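Local atomic coordinates of beta 1-3 glucanase (Clostridium beijerinckii NCIMB 8052, PDB entry 5H4E), a protein that probably hydrolyses beta-1,3-glucan chains, as a beta-1,3-glucanase domain of glycoside hydrolase family 64. Residues G61-T66 against G102-I107; Y27-G32 against N76-A81; A195-L200 against A330-K335; D156-P161 against D204-P209. All coordinates share one frame; numbering follows the deposited sequence.

Overall arrangement
Contacts 3 and 4 are buried, whereas contacts 1 and 2 are partly buried and lie farther from the centre of the chain. The four form two touching pairs: contacts 1 and 2 have centres 11 Å apart and meet where P104 and L105 pack on Y27 and F78, while contacts 3 and 4 have centres 12 Å apart and share a backbone bond from Y207 N to L200 O. Between contacts 2 and 3 the nearest atoms are about 21 Å apart. Backbone pairing occurs in contacts 2 and 4, where short strands run antiparallel. Contact 1 combines apolar and CH-pi packing with water bridges, contact 3 is almost wholly aromatic, and contact 4 adds a buried, salt-bridged arginine that bonds across to a glutamine.

Contact 1: residues G61-T66 against G102-I107; sequences GHLTKT and GKPLYI
L63 and K65, on the first strand of the beta-hairpin made by strands 63-67 and 70-74, pack on P104 and Y106 in the loop between strands 95-101 and 108-111. The apolar part belongs to L63. Its CB lies 3.7 Å from Y106 CD1, oblique to the ring, and its CD1 reaches further, to P104 CG at 3.9 Å. The same methyl also comes up against a polar atom, L105 O, at 3.3 Å.

The CH-pi part belongs to K65, whose CB stands 3.9 Å from the Y106 ring centroid and 19° off the normal, hence over a face. With CG anti to the backbone N (chi1 174°) and a bend at chi2, the lysine chain crosses the tyrosine at about a right angle and brings CD close to CZ and OH. Y74 of the hairpin's other strand also meets this ring.

No direct hydrogen bond joins the two segments. K103 NZ donates to Y106 OH at 2.8 Å, close to the ring plane, and a water links that hydroxyl to T64 O, weakly on the T64 side. The like charges of K65 NZ and K103 NZ, 4.6 Å apart, are probably eased by a water that accepts from K65 NZ at 2.9 Å and from K103 NZ at 2.9 Å.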
loop_
_atom_site.group_PDB
_atom_site.type_symbol
_atom_site.label_atom_id
_atom_site.label_comp_id
_atom_site.label_asym_id
_atom_site.label_seq_id
_atom_site.Cartn_x
_atom_site.Cartn_y
_atom_site.Cartn_z
ATOM N N GLY A 61 20.480 22.732 4.430
ATOM C CA GLY A 61 19.214 22.683 3.720
ATOM C C GLY A 61 18.196 21.740 4.334
ATOM O O GLY A 61 17.227 21.360 3.687
ATOM N N HIS A 62 18.412 21.358 5.588
ATOM C CA HIS A 62 17.495 20.441 6.250
ATOM C C HIS A 62 16.208 21.155 6.625
ATOM O O HIS A 62 16.112 22.382 6.542
ATOM C CB HIS A 62 18.117 19.825 7.502
ATOM C CG HIS A 62 18.356 20.802 8.616
ATOM N ND1 HIS A 62 17.332 21.350 9.370
ATOM C CD2 HIS A 62 19.502 21.306 9.140
ATOM C CE1 HIS A 62 17.835 22.173 10.274
ATOM N NE2 HIS A 62 19.154 22.153 10.163
ATOM N N LEU A 63 15.213 20.376 7.036
ATOM C CA LEU A 63 13.922 20.922 7.397
ATOM C C LEU A 63 13.815 21.009 8.907
ATOM O O LEU A 63 14.456 20.251 9.626
ATOM C CB LEU A 63 12.793 20.051 6.818
ATOM C CG LEU A 63 12.739 19.923 5.292
ATOM C CD1 LEU A 63 11.739 18.826 4.846
ATOM C CD2 LEU A 63 12.376 21.258 4.663
ATOM N N THR A 64 12.999 21.938 9.384
ATOM C CA THR A 64 12.731 22.038 10.809
ATOM C C THR A 64 11.238 22.238 11.029
ATOM O O THR A 64 10.574 22.935 10.258
ATOM C CB THR A 64 13.519 23.185 11.448
ATOM O OG1 THR A 64 14.899 23.058 11.087
ATOM C CG2 THR A 64 13.397 23.149 12.967
ATOM N N LYS A 65 10.705 21.606 12.069
ATOM C CA LYS A 65 9.278 21.709 12.361
ATOM C C LYS A 65 9.028 21.688 13.864
ATOM O O LYS A 65 9.635 20.896 14.592
ATOM C CB LYS A 65 8.514 20.572 11.672
ATOM C CG LYS A 65 7.030 20.489 12.014
ATOM C CD LYS A 65 6.215 21.567 11.324
ATOM C CE LYS A 65 4.716 21.358 11.583
ATOM N NZ LYS A 65 3.903 22.583 11.261
ATOM N N THR A 66 8.147 22.571 14.328
ATOM C CA THR A 66 7.703 22.544 15.719
ATOM C C THR A 66 6.343 21.870 15.842
ATOM O O THR A 66 5.357 22.356 15.286
ATOM C CB THR A 66 7.611 23.956 16.309
ATOM O OG1 THR A 66 8.900 24.584 16.243
ATOM C CG2 THR A 66 7.122 23.893 17.762
ATOM N N GLY A 102 2.585 21.435 -2.009
ATOM C CA GLY A 102 2.700 22.602 -1.142
ATOM C C GLY A 102 4.000 22.698 -0.365
ATOM O O GLY A 102 4.614 23.762 -0.288
ATOM N N LYS A 103 4.414 21.586 0.231
ATOM C CA LYS A 103 5.677 21.530 0.952
ATOM C C LYS A 103 6.174 20.096 0.953
ATOM O O LYS A 103 5.391 19.166 0.735
ATOM C CB LYS A 103 5.525 22.052 2.389
ATOM C CG LYS A 103 4.401 21.397 3.157
ATOM C CD LYS A 103 4.689 21.360 4.658
ATOM C CE LYS A 103 4.598 22.717 5.312
ATOM N NZ LYS A 103 4.945 22.657 6.773
ATOM N N PRO A 104 7.481 19.901 1.164
ATOM C CA PRO A 104 7.983 18.532 1.229
ATOM C C PRO A 104 7.587 17.867 2.538
ATOM O O PRO A 104 7.212 18.541 3.497
ATOM C CB PRO A 104 9.503 18.715 1.143
ATOM C CG PRO A 104 9.725 20.059 1.740
ATOM C CD PRO A 104 8.573 20.888 1.269
ATOM N N LEU A 105 7.690 16.549 2.576
ATOM C CA LEU A 105 7.427 15.804 3.799
ATOM C C LEU A 105 8.610 15.942 4.744
ATOM O O LEU A 105 9.729 16.250 4.315
ATOM C CB LEU A 105 7.155 14.333 3.481
ATOM C CG LEU A 105 5.914 14.106 2.612
ATOM C CD1 LEU A 105 5.705 12.633 2.346
ATOM C CD2 LEU A 105 4.721 14.686 3.348
ATOM N N TYR A 106 8.351 15.746 6.032
ATOM C CA TYR A 106 9.413 15.722 7.034
ATOM C C TYR A 106 9.797 14.283 7.371
ATOM O O TYR A 106 9.088 13.605 8.124
ATOM C CB TYR A 106 8.980 16.436 8.308
ATOM C CG TYR A 106 8.586 17.878 8.141
ATOM C CD1 TYR A 106 9.537 18.896 8.177
ATOM C CD2 TYR A 106 7.256 18.232 7.979
ATOM C CE1 TYR A 106 9.175 20.220 8.035
ATOM C CE2 TYR A 106 6.879 19.555 7.837
ATOM C CZ TYR A 106 7.843 20.548 7.873
ATOM O OH TYR A 106 7.459 21.859 7.734
ATOM N N ILE A 107 10.910 13.819 6.808
ATOM C CA ILE A 107 11.365 12.454 7.026
ATOM C C ILE A 107 12.559 12.413 7.987
ATOM O O ILE A 107 13.622 12.962 7.686
ATOM C CB ILE A 107 11.750 11.785 5.686
ATOM C CG1 ILE A 107 10.502 11.635 4.796
ATOM C CG2 ILE A 107 12.439 10.462 5.932
ATOM C CD1 ILE A 107 10.788 11.072 3.413
HETATM O O HOH W 1 9.209 23.801 7.223
HETATM O O HOH W 2 2.821 21.500 8.146
HETATM O O HOH W 3 5.077 24.252 9.235
#

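Contact 2: residues Y27-G32 against N76-A81; sequences YWAIVG and NYFCKA
Y27 and W28 pair antiparallel with K80 and C79, adding the short strand 79-80 to strand 26-33 of a branched antiparallel sheet. W28 and C79 form the hydrogen-bonded pair: W28 N donates to C79 O at 2.9 Å with an N-H...O angle of 164°, and C79 N returns a bond to W28 O at 2.8 Å. Y27 and K80 are the adjacent non-hydrogen-bonded pair.

On the face carrying Y27 and K80 the two side chains run side by side in the same direction. The extended lysine lays CG 3.5 Å from Y27 CE1 and CE 3.2 Å from Y27 OH. Beyond the bridge F78 folds over A29, whose CB sits 3.5 Å from the ring centroid and only 4° off the normal, a centred CH-pi contact. Y27 CB also touches F78 CD1, at 3.8 Å.

The opposite face holds W28 and C79. Here CG of W28 lies between the backbone N and the carbonyl carbon (chi1 66°), which folds the indole back over C79: CB of C79 is 4.2 Å from the centroid of the five-membered ring, over its face, and SG makes an oblique sulfur-aromatic contact with the same ring. Q84 O accepts from W28 NE1.

Strand 95-101 bonds to strand 26-33 through Y27, A29 and V31, while I30 and G32 pair with strand 40-43. The indole and I30 pack on A87 of strand 86-92, in the neighbouring mixed sheet.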
loop_
_atom_site.group_PDB
_atom_site.type_symbol
_atom_site.label_atom_id
_atom_site.label_comp_id
_atom_site.label_asym_id
_atom_site.label_seq_id
_atom_site.Cartn_x
_atom_site.Cartn_y
_atom_site.Cartn_z
ATOM N N TYR A 27 6.613 18.220 -4.713
ATOM C CA TYR A 27 7.907 17.720 -4.260
ATOM C C TYR A 27 7.985 16.207 -4.346
ATOM O O TYR A 27 7.061 15.530 -3.924
ATOM C CB TYR A 27 8.166 18.139 -2.821
ATOM C CG TYR A 27 8.174 19.632 -2.598
ATOM C CD1 TYR A 27 9.376 20.311 -2.401
ATOM C CD2 TYR A 27 6.988 20.366 -2.566
ATOM C CE1 TYR A 27 9.403 21.678 -2.189
ATOM C CE2 TYR A 27 7.007 21.754 -2.350
ATOM C CZ TYR A 27 8.223 22.393 -2.159
ATOM O OH TYR A 27 8.280 23.756 -1.940
ATOM N N TRP A 28 9.088 15.670 -4.862
ATOM C CA TRP A 28 9.262 14.221 -4.833
ATOM C C TRP A 28 10.578 13.788 -4.189
ATOM O O TRP A 28 11.580 14.517 -4.225
ATOM C CB TRP A 28 9.165 13.641 -6.242
ATOM C CG TRP A 28 10.271 14.072 -7.146
ATOM C CD1 TRP A 28 10.271 15.151 -7.988
ATOM C CD2 TRP A 28 11.533 13.433 -7.317
ATOM N NE1 TRP A 28 11.456 15.216 -8.670
ATOM C CE2 TRP A 28 12.252 14.176 -8.271
ATOM C CE3 TRP A 28 12.131 12.301 -6.755
ATOM C CZ2 TRP A 28 13.533 13.832 -8.669
ATOM C CZ3 TRP A 28 13.405 11.961 -7.158
ATOM C CH2 TRP A 28 14.090 12.722 -8.108
ATOM N N ALA A 29 10.550 12.601 -3.594
ATOM C CA ALA A 29 11.730 11.930 -3.063
ATOM C C ALA A 29 11.538 10.431 -3.238
ATOM O O ALA A 29 10.423 9.933 -3.097
ATOM C CB ALA A 29 11.943 12.279 -1.583
ATOM N N ILE A 30 12.604 9.707 -3.568
ATOM C CA ILE A 30 12.528 8.241 -3.605
ATOM C C ILE A 30 13.439 7.651 -2.539
ATOM O O ILE A 30 14.637 7.933 -2.518
ATOM C CB ILE A 30 12.939 7.666 -4.970
ATOM C CG1 ILE A 30 12.028 8.218 -6.073
ATOM C CG2 ILE A 30 12.874 6.144 -4.949
ATOM C CD1 ILE A 30 12.487 7.823 -7.476
ATOM N N VAL A 31 12.868 6.824 -1.675
ATOM C CA VAL A 31 13.627 6.151 -0.639
ATOM C C VAL A 31 13.429 4.652 -0.774
ATOM O O VAL A 31 12.363 4.192 -1.179
ATOM C CB VAL A 31 13.210 6.638 0.761
ATOM C CG1 VAL A 31 13.545 8.108 0.910
ATOM C CG2 VAL A 31 11.717 6.417 0.982
ATOM N N GLY A 32 14.458 3.882 -0.455
ATOM C CA GLY A 32 14.381 2.450 -0.658
ATOM C C GLY A 32 15.634 1.765 -0.157
ATOM O O GLY A 32 16.349 2.316 0.677
ATOM N N ASN A 76 16.311 16.077 4.070
ATOM C CA ASN A 76 15.645 16.755 2.979
ATOM C C ASN A 76 16.062 16.109 1.677
ATOM O O ASN A 76 16.981 16.570 0.991
ATOM C CB ASN A 76 15.954 18.246 2.982
ATOM C CG ASN A 76 15.090 19.015 2.003
ATOM O OD1 ASN A 76 14.198 18.449 1.362
ATOM N ND2 ASN A 76 15.348 20.313 1.878
ATOM N N TYR A 77 15.389 15.010 1.356
ATOM C CA TYR A 77 15.695 14.257 0.161
ATOM C C TYR A 77 14.803 14.673 -1.000
ATOM O O TYR A 77 14.843 14.056 -2.065
ATOM C CB TYR A 77 15.532 12.762 0.424
ATOM C CG TYR A 77 16.430 12.174 1.500
ATOM C CD1 TYR A 77 17.704 12.680 1.751
ATOM C CD2 TYR A 77 16.001 11.087 2.244
ATOM C CE1 TYR A 77 18.520 12.113 2.735
ATOM C CE2 TYR A 77 16.794 10.513 3.198
ATOM C CZ TYR A 77 18.051 11.025 3.451
ATOM O OH TYR A 77 18.816 10.418 4.422
ATOM N N PHE A 78 14.007 15.722 -0.791
ATOM C CA PHE A 78 12.979 16.121 -1.750
ATOM C C PHE A 78 13.474 17.082 -2.811
ATOM O O PHE A 78 14.434 17.829 -2.599
ATOM C CB PHE A 78 11.787 16.733 -1.004
ATOM C CG PHE A 78 10.913 15.702 -0.367
ATOM C CD1 PHE A 78 9.791 15.222 -1.032
ATOM C CD2 PHE A 78 11.250 15.150 0.856
ATOM C CE1 PHE A 78 8.995 14.236 -0.458
ATOM C CE2 PHE A 78 10.457 14.172 1.429
ATOM C CZ PHE A 78 9.331 13.714 0.765
ATOM N N CYS A 79 12.795 17.044 -3.955
ATOM C CA CYS A 79 13.106 17.881 -5.111
ATOM C C CYS A 79 11.819 18.460 -5.699
ATOM O O CYS A 79 10.834 17.738 -5.843
ATOM C CB CYS A 79 13.865 17.061 -6.165
ATOM S SG CYS A 79 14.249 17.932 -7.718
ATOM N N LYS A 80 11.808 19.751 -6.022
ATOM C CA LYS A 80 10.642 20.356 -6.676
ATOM C C LYS A 80 10.520 19.844 -8.106
ATOM O O LYS A 80 11.530 19.696 -8.792
ATOM C CB LYS A 80 10.743 21.886 -6.699
ATOM C CG LYS A 80 10.564 22.577 -5.350
ATOM C CD LYS A 80 10.728 24.099 -5.469
ATOM C CE LYS A 80 10.452 24.758 -4.120
ATOM N NZ LYS A 80 10.227 26.240 -4.176
ATOM N N ALA A 81 9.295 19.599 -8.569
ATOM C CA ALA A 81 9.090 19.192 -9.957
ATOM C C ALA A 81 9.649 20.249 -10.921
ATOM O O ALA A 81 10.081 19.931 -12.034
ATOM C CB ALA A 81 7.621 18.942 -10.239
HETATM O O HOH W 4 14.516 14.060 -4.720
#

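Contact 3: residues A195-L200 against A330-K335; sequences AEFKSL and ANYFAK
A330 O approaches the ring of F197 obliquely, 3.3 Å from CZ, just ahead of helix 332-339. N331 follows as the centre of an inverse gamma turn, in which Y332 N bonds weakly to A330 O at 3.0 Å. It is also the N-cap: its OD1 accepts from A334 N at 2.9 Å, with the donor well above the carbonyl plane, while ND2 is held by N308.

Y332 starts the helix, and it meets F197 most fully. Its CB lies 4.0 Å from the F197 centroid and 14° off the normal, a CH-pi contact over one face. The edge of the Y332 ring is turned toward the face of F197 in an offset edge-to-face pair, planes at 75°, and Y332 CD2 comes within 3.7 Å of F197 CE2. The first turn of helix 332-339 is thereby packed on the short, weakly bonded helix 195-198, with F197 as the projecting side chain; Y225 and F216 supply further rings around it.

At F333 the backbone N and CB pass beside F197, CB being 4.1 Å from CD1. CG anti to the backbone N (chi1 172°) turns this ring away from F197, to where L200 CD1 lies 4.3 Å from F333 CD2 and I206 and W337 also pack. Y189 of helix 182-192 touches both L200 and F333.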
loop_
_atom_site.group_PDB
_atom_site.type_symbol
_atom_site.label_atom_id
_atom_site.label_comp_id
_atom_site.label_asym_id
_atom_site.label_seq_id
_atom_site.Cartn_x
_atom_site.Cartn_y
_atom_site.Cartn_z
ATOM N N ALA A 195 -22.440 3.034 7.542
ATOM C CA ALA A 195 -22.206 3.977 8.632
ATOM C C ALA A 195 -20.847 3.819 9.307
ATOM O O ALA A 195 -20.202 4.810 9.612
ATOM C CB ALA A 195 -23.315 3.853 9.676
ATOM N N GLU A 196 -20.415 2.581 9.548
ATOM C CA GLU A 196 -19.147 2.347 10.248
ATOM C C GLU A 196 -17.941 2.959 9.534
ATOM O O GLU A 196 -16.920 3.252 10.159
ATOM C CB GLU A 196 -18.904 0.843 10.437
ATOM C CG GLU A 196 -19.930 0.150 11.309
ATOM C CD GLU A 196 -21.073 -0.465 10.511
ATOM O OE1 GLU A 196 -21.280 -0.086 9.341
ATOM O OE2 GLU A 196 -21.767 -1.345 11.061
ATOM N N PHE A 197 -18.052 3.148 8.221
ATOM C CA PHE A 197 -16.909 3.603 7.430
ATOM C C PHE A 197 -16.909 5.087 7.119
ATOM O O PHE A 197 -15.922 5.600 6.598
ATOM C CB PHE A 197 -16.847 2.823 6.116
ATOM C CG PHE A 197 -16.474 1.392 6.303
ATOM C CD1 PHE A 197 -15.146 1.000 6.244
ATOM C CD2 PHE A 197 -17.448 0.443 6.567
ATOM C CE1 PHE A 197 -14.788 -0.316 6.435
ATOM C CE2 PHE A 197 -17.101 -0.882 6.766
ATOM C CZ PHE A 197 -15.762 -1.261 6.694
ATOM N N LYS A 198 -18.003 5.775 7.441
ATOM C CA LYS A 198 -18.179 7.161 7.011
ATOM C C LYS A 198 -17.209 8.142 7.673
ATOM O O LYS A 198 -16.710 9.061 7.014
ATOM C CB LYS A 198 -19.624 7.621 7.265
ATOM C CG LYS A 198 -20.652 6.977 6.338
ATOM C CD LYS A 198 -21.954 7.777 6.328
ATOM C CE LYS A 198 -22.981 7.182 5.361
ATOM N NZ LYS A 198 -23.647 6.019 5.972
ATOM N N SER A 199 -16.935 7.967 8.964
ATOM C CA SER A 199 -16.121 8.964 9.668
ATOM C C SER A 199 -14.629 8.761 9.426
ATOM O O SER A 199 -13.801 9.447 10.020
ATOM C CB SER A 199 -16.412 8.954 11.175
ATOM O OG SER A 199 -15.899 7.795 11.816
ATOM N N LEU A 200 -14.284 7.827 8.545
ATOM C CA LEU A 200 -12.896 7.700 8.103
ATOM C C LEU A 200 -12.490 8.931 7.305
ATOM O O LEU A 200 -11.301 9.217 7.151
ATOM C CB LEU A 200 -12.704 6.433 7.258
ATOM C CG LEU A 200 -12.841 5.133 8.052
ATOM C CD1 LEU A 200 -12.681 3.890 7.130
ATOM C CD2 LEU A 200 -11.860 5.087 9.228
ATOM N N ALA A 330 -17.535 -6.277 5.574
ATOM C CA ALA A 330 -16.567 -6.367 4.492
ATOM C C ALA A 330 -15.748 -5.090 4.498
ATOM O O ALA A 330 -16.106 -4.131 5.182
ATOM C CB ALA A 330 -17.268 -6.561 3.155
ATOM N N ASN A 331 -14.664 -5.064 3.737
ATOM C CA ASN A 331 -13.839 -3.854 3.704
ATOM C C ASN A 331 -14.417 -2.857 2.698
ATOM O O ASN A 331 -13.958 -2.761 1.564
ATOM C CB ASN A 331 -12.387 -4.198 3.378
ATOM C CG ASN A 331 -11.440 -3.075 3.719
ATOM O OD1 ASN A 331 -11.785 -1.915 3.558
ATOM N ND2 ASN A 331 -10.241 -3.415 4.206
ATOM N N TYR A 332 -15.438 -2.122 3.121
ATOM C CA TYR A 332 -16.126 -1.198 2.212
ATOM C C TYR A 332 -15.263 -0.003 1.808
ATOM O O TYR A 332 -15.476 0.601 0.757
ATOM C CB TYR A 332 -17.440 -0.736 2.850
ATOM C CG TYR A 332 -18.460 -1.856 2.834
ATOM C CD1 TYR A 332 -19.097 -2.210 1.644
ATOM C CD2 TYR A 332 -18.738 -2.596 3.976
ATOM C CE1 TYR A 332 -20.021 -3.241 1.600
ATOM C CE2 TYR A 332 -19.684 -3.636 3.948
ATOM C CZ TYR A 332 -20.309 -3.952 2.749
ATOM O OH TYR A 332 -21.244 -4.967 2.679
ATOM N N PHE A 333 -14.283 0.320 2.634
ATOM C CA PHE A 333 -13.233 1.259 2.224
ATOM C C PHE A 333 -12.534 0.734 0.946
ATOM O O PHE A 333 -12.482 1.425 -0.076
ATOM C CB PHE A 333 -12.244 1.467 3.382
ATOM C CG PHE A 333 -11.005 2.267 3.025
ATOM C CD1 PHE A 333 -9.858 1.629 2.561
ATOM C CD2 PHE A 333 -10.983 3.652 3.182
ATOM C CE1 PHE A 333 -8.709 2.354 2.235
ATOM C CE2 PHE A 333 -9.832 4.393 2.865
ATOM C CZ PHE A 333 -8.694 3.741 2.390
ATOM N N ALA A 334 -12.034 -0.496 0.995
ATOM C CA ALA A 334 -11.331 -1.077 -0.149
ATOM C C ALA A 334 -12.232 -1.117 -1.379
ATOM O O ALA A 334 -11.820 -0.746 -2.479
ATOM C CB ALA A 334 -10.836 -2.483 0.180
ATOM N N LYS A 335 -13.460 -1.578 -1.179
ATOM C CA LYS A 335 -14.423 -1.683 -2.278
ATOM C C LYS A 335 -14.643 -0.329 -2.960
ATOM O O LYS A 335 -14.722 -0.264 -4.193
ATOM C CB LYS A 335 -15.739 -2.264 -1.765
ATOM C CG LYS A 335 -16.933 -2.221 -2.749
ATOM C CD LYS A 335 -16.697 -2.943 -4.087
ATOM C CE LYS A 335 -18.039 -3.139 -4.843
ATOM N NZ LYS A 335 -17.851 -3.721 -6.217
#

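Contact 4: residues D156-P161 against D204-P209; sequences DQFCYP and DRIYAP
Q157 and R205 both place CG between the backbone N and the carbonyl carbon (chi1 62° and 76°), and the arginine then bends at chi3, bringing amide and guanidinium together with their planes 36° apart. R205 NH2 donates to Q157 OE1 at 2.8 Å; the oxygen lies in the guanidinium plane, while the donor is tilted from that of the amide. The other edge of the arginine grips D204 side-on: NE and NH1 both reach D204 OD2, each at 3.0 Å, from the same face of the carboxylate.

Q157 belongs to a two-stranded antiparallel ribbon, 157-158 with 206-207, and D204 and R205 lead into its second strand. In its hydrogen-bonded pair F158 N meets I206 O at 2.9 Å and I206 N meets F158 O at 2.7 Å. A third bond, A208 N to D156 O at 3.0 Å, extends the pairing. F158 and I206 share one face of the ribbon, where W337 of helix 332-339 stacks on the phenylalanine.

With R205 on OE1, and F136 O and E137 OE1 on NE2, the Q157 amide is fixed in rotation. D204 probably balances the buried arginine charge. Bonds run from D204 through R205 and Q157 to E137, which C159 N and Y160 N also hold, so the network probably helps to fix that carboxylate.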
loop_
_atom_site.group_PDB
_atom_site.type_symbol
_atom_site.label_atom_id
_atom_site.label_comp_id
_atom_site.label_asym_id
_atom_site.label_seq_id
_atom_site.Cartn_x
_atom_site.Cartn_y
_atom_site.Cartn_z
ATOM N N ASP A 156 -3.197 2.651 3.256
ATOM C CA ASP A 156 -3.215 3.508 4.444
ATOM C C ASP A 156 -4.213 4.661 4.345
ATOM O O ASP A 156 -4.786 5.085 5.353
ATOM C CB ASP A 156 -1.817 4.089 4.709
ATOM C CG ASP A 156 -0.878 3.092 5.365
ATOM O OD1 ASP A 156 -1.321 1.995 5.723
ATOM O OD2 ASP A 156 0.313 3.416 5.542
ATOM N N GLN A 157 -4.423 5.174 3.135
ATOM C CA GLN A 157 -5.177 6.413 2.968
ATOM C C GLN A 157 -5.638 6.673 1.533
ATOM O O GLN A 157 -5.133 6.065 0.578
ATOM C CB GLN A 157 -4.319 7.604 3.424
ATOM C CG GLN A 157 -3.073 7.718 2.578
ATOM C CD GLN A 157 -2.402 9.083 2.649
ATOM O OE1 GLN A 157 -2.280 9.676 3.719
ATOM N NE2 GLN A 157 -1.955 9.577 1.501
ATOM N N PHE A 158 -6.600 7.586 1.403
ATOM C CA PHE A 158 -6.800 8.347 0.180
ATOM C C PHE A 158 -6.652 9.831 0.473
ATOM O O PHE A 158 -7.438 10.392 1.257
ATOM C CB PHE A 158 -8.172 8.106 -0.433
ATOM C CG PHE A 158 -8.464 9.015 -1.597
ATOM C CD1 PHE A 158 -8.075 8.663 -2.877
ATOM C CD2 PHE A 158 -9.098 10.230 -1.408
ATOM C CE1 PHE A 158 -8.315 9.513 -3.953
ATOM C CE2 PHE A 158 -9.347 11.083 -2.468
ATOM C CZ PHE A 158 -8.948 10.733 -3.742
ATOM N N CYS A 159 -5.687 10.473 -0.175
ATOM C CA CYS A 159 -5.493 11.916 -0.019
ATOM C C CYS A 159 -5.826 12.671 -1.309
ATOM O O CYS A 159 -6.673 13.549 -1.302
ATOM C CB CYS A 159 -4.057 12.231 0.420
ATOM S SG CYS A 159 -3.754 14.002 0.593
ATOM N N TYR A 160 -5.153 12.340 -2.415
ATOM C CA TYR A 160 -5.483 12.954 -3.696
ATOM C C TYR A 160 -5.445 11.903 -4.799
ATOM O O TYR A 160 -4.753 10.897 -4.660
ATOM C CB TYR A 160 -4.535 14.135 -4.013
ATOM C CG TYR A 160 -3.052 13.828 -4.166
ATOM C CD1 TYR A 160 -2.565 13.208 -5.314
ATOM C CD2 TYR A 160 -2.135 14.203 -3.180
ATOM C CE1 TYR A 160 -1.207 12.940 -5.469
ATOM C CE2 TYR A 160 -0.763 13.949 -3.326
ATOM C CZ TYR A 160 -0.311 13.315 -4.479
ATOM O OH TYR A 160 1.030 13.056 -4.652
ATOM N N PRO A 161 -6.202 12.117 -5.886
ATOM C CA PRO A 161 -6.230 11.077 -6.921
ATOM C C PRO A 161 -4.919 10.987 -7.701
ATOM O O PRO A 161 -4.348 12.017 -8.085
ATOM C CB PRO A 161 -7.371 11.523 -7.833
ATOM C CG PRO A 161 -7.481 12.991 -7.627
ATOM C CD PRO A 161 -7.134 13.216 -6.180
ATOM N N ASP A 204 -8.474 16.367 5.104
ATOM C CA ASP A 204 -7.209 16.220 4.380
ATOM C C ASP A 204 -7.043 14.861 3.689
ATOM O O ASP A 204 -6.425 14.781 2.623
ATOM C CB ASP A 204 -6.014 16.468 5.320
ATOM C CG ASP A 204 -5.970 15.506 6.493
ATOM O OD1 ASP A 204 -7.033 14.997 6.904
ATOM O OD2 ASP A 204 -4.860 15.269 7.011
ATOM N N ARG A 205 -7.588 13.801 4.287
ATOM C CA ARG A 205 -7.504 12.466 3.690
ATOM C C ARG A 205 -8.588 11.552 4.254
ATOM O O ARG A 205 -9.195 11.851 5.284
ATOM C CB ARG A 205 -6.117 11.847 3.931
ATOM C CG ARG A 205 -5.883 11.330 5.364
ATOM C CD ARG A 205 -4.409 11.338 5.751
ATOM N NE ARG A 205 -3.923 12.714 5.799
ATOM C CZ ARG A 205 -2.974 13.218 5.020
ATOM N NH1 ARG A 205 -2.651 14.500 5.145
ATOM N NH2 ARG A 205 -2.337 12.449 4.138
ATOM N N ILE A 206 -8.830 10.433 3.585
ATOM C CA ILE A 206 -9.657 9.381 4.169
ATOM C C ILE A 206 -8.756 8.262 4.679
ATOM O O ILE A 206 -7.965 7.691 3.921
ATOM C CB ILE A 206 -10.662 8.796 3.161
ATOM C CG1 ILE A 206 -11.522 9.908 2.555
ATOM C CG2 ILE A 206 -11.546 7.731 3.846
ATOM C CD1 ILE A 206 -12.330 9.459 1.329
ATOM N N TYR A 207 -8.870 7.949 5.963
ATOM C CA TYR A 207 -8.046 6.907 6.556
ATOM C C TYR A 207 -8.576 5.540 6.209
ATOM O O TYR A 207 -9.777 5.309 6.224
ATOM C CB TYR A 207 -7.977 7.074 8.082
ATOM C CG TYR A 207 -7.226 8.330 8.446
ATOM C CD1 TYR A 207 -5.841 8.339 8.456
ATOM C CD2 TYR A 207 -7.900 9.517 8.739
ATOM C CE1 TYR A 207 -5.134 9.483 8.754
ATOM C CE2 TYR A 207 -7.194 10.681 9.031
ATOM C CZ TYR A 207 -5.816 10.651 9.048
ATOM O OH TYR A 207 -5.102 11.791 9.343
ATOM N N ALA A 208 -7.673 4.630 5.874
ATOM C CA ALA A 208 -8.042 3.231 5.855
ATOM C C ALA A 208 -8.527 2.835 7.252
ATOM O O ALA A 208 -8.188 3.501 8.250
ATOM C CB ALA A 208 -6.857 2.378 5.396
ATOM N N PRO A 209 -9.350 1.772 7.339
ATOM C CA PRO A 209 -10.042 1.428 8.594
ATOM C C PRO A 209 -9.160 1.384 9.848
ATOM O O PRO A 209 -9.514 1.984 10.864
ATOM C CB PRO A 209 -10.610 0.041 8.297
ATOM C CG PRO A 209 -10.962 0.114 6.835
ATOM C CD PRO A 209 -9.807 0.921 6.221
#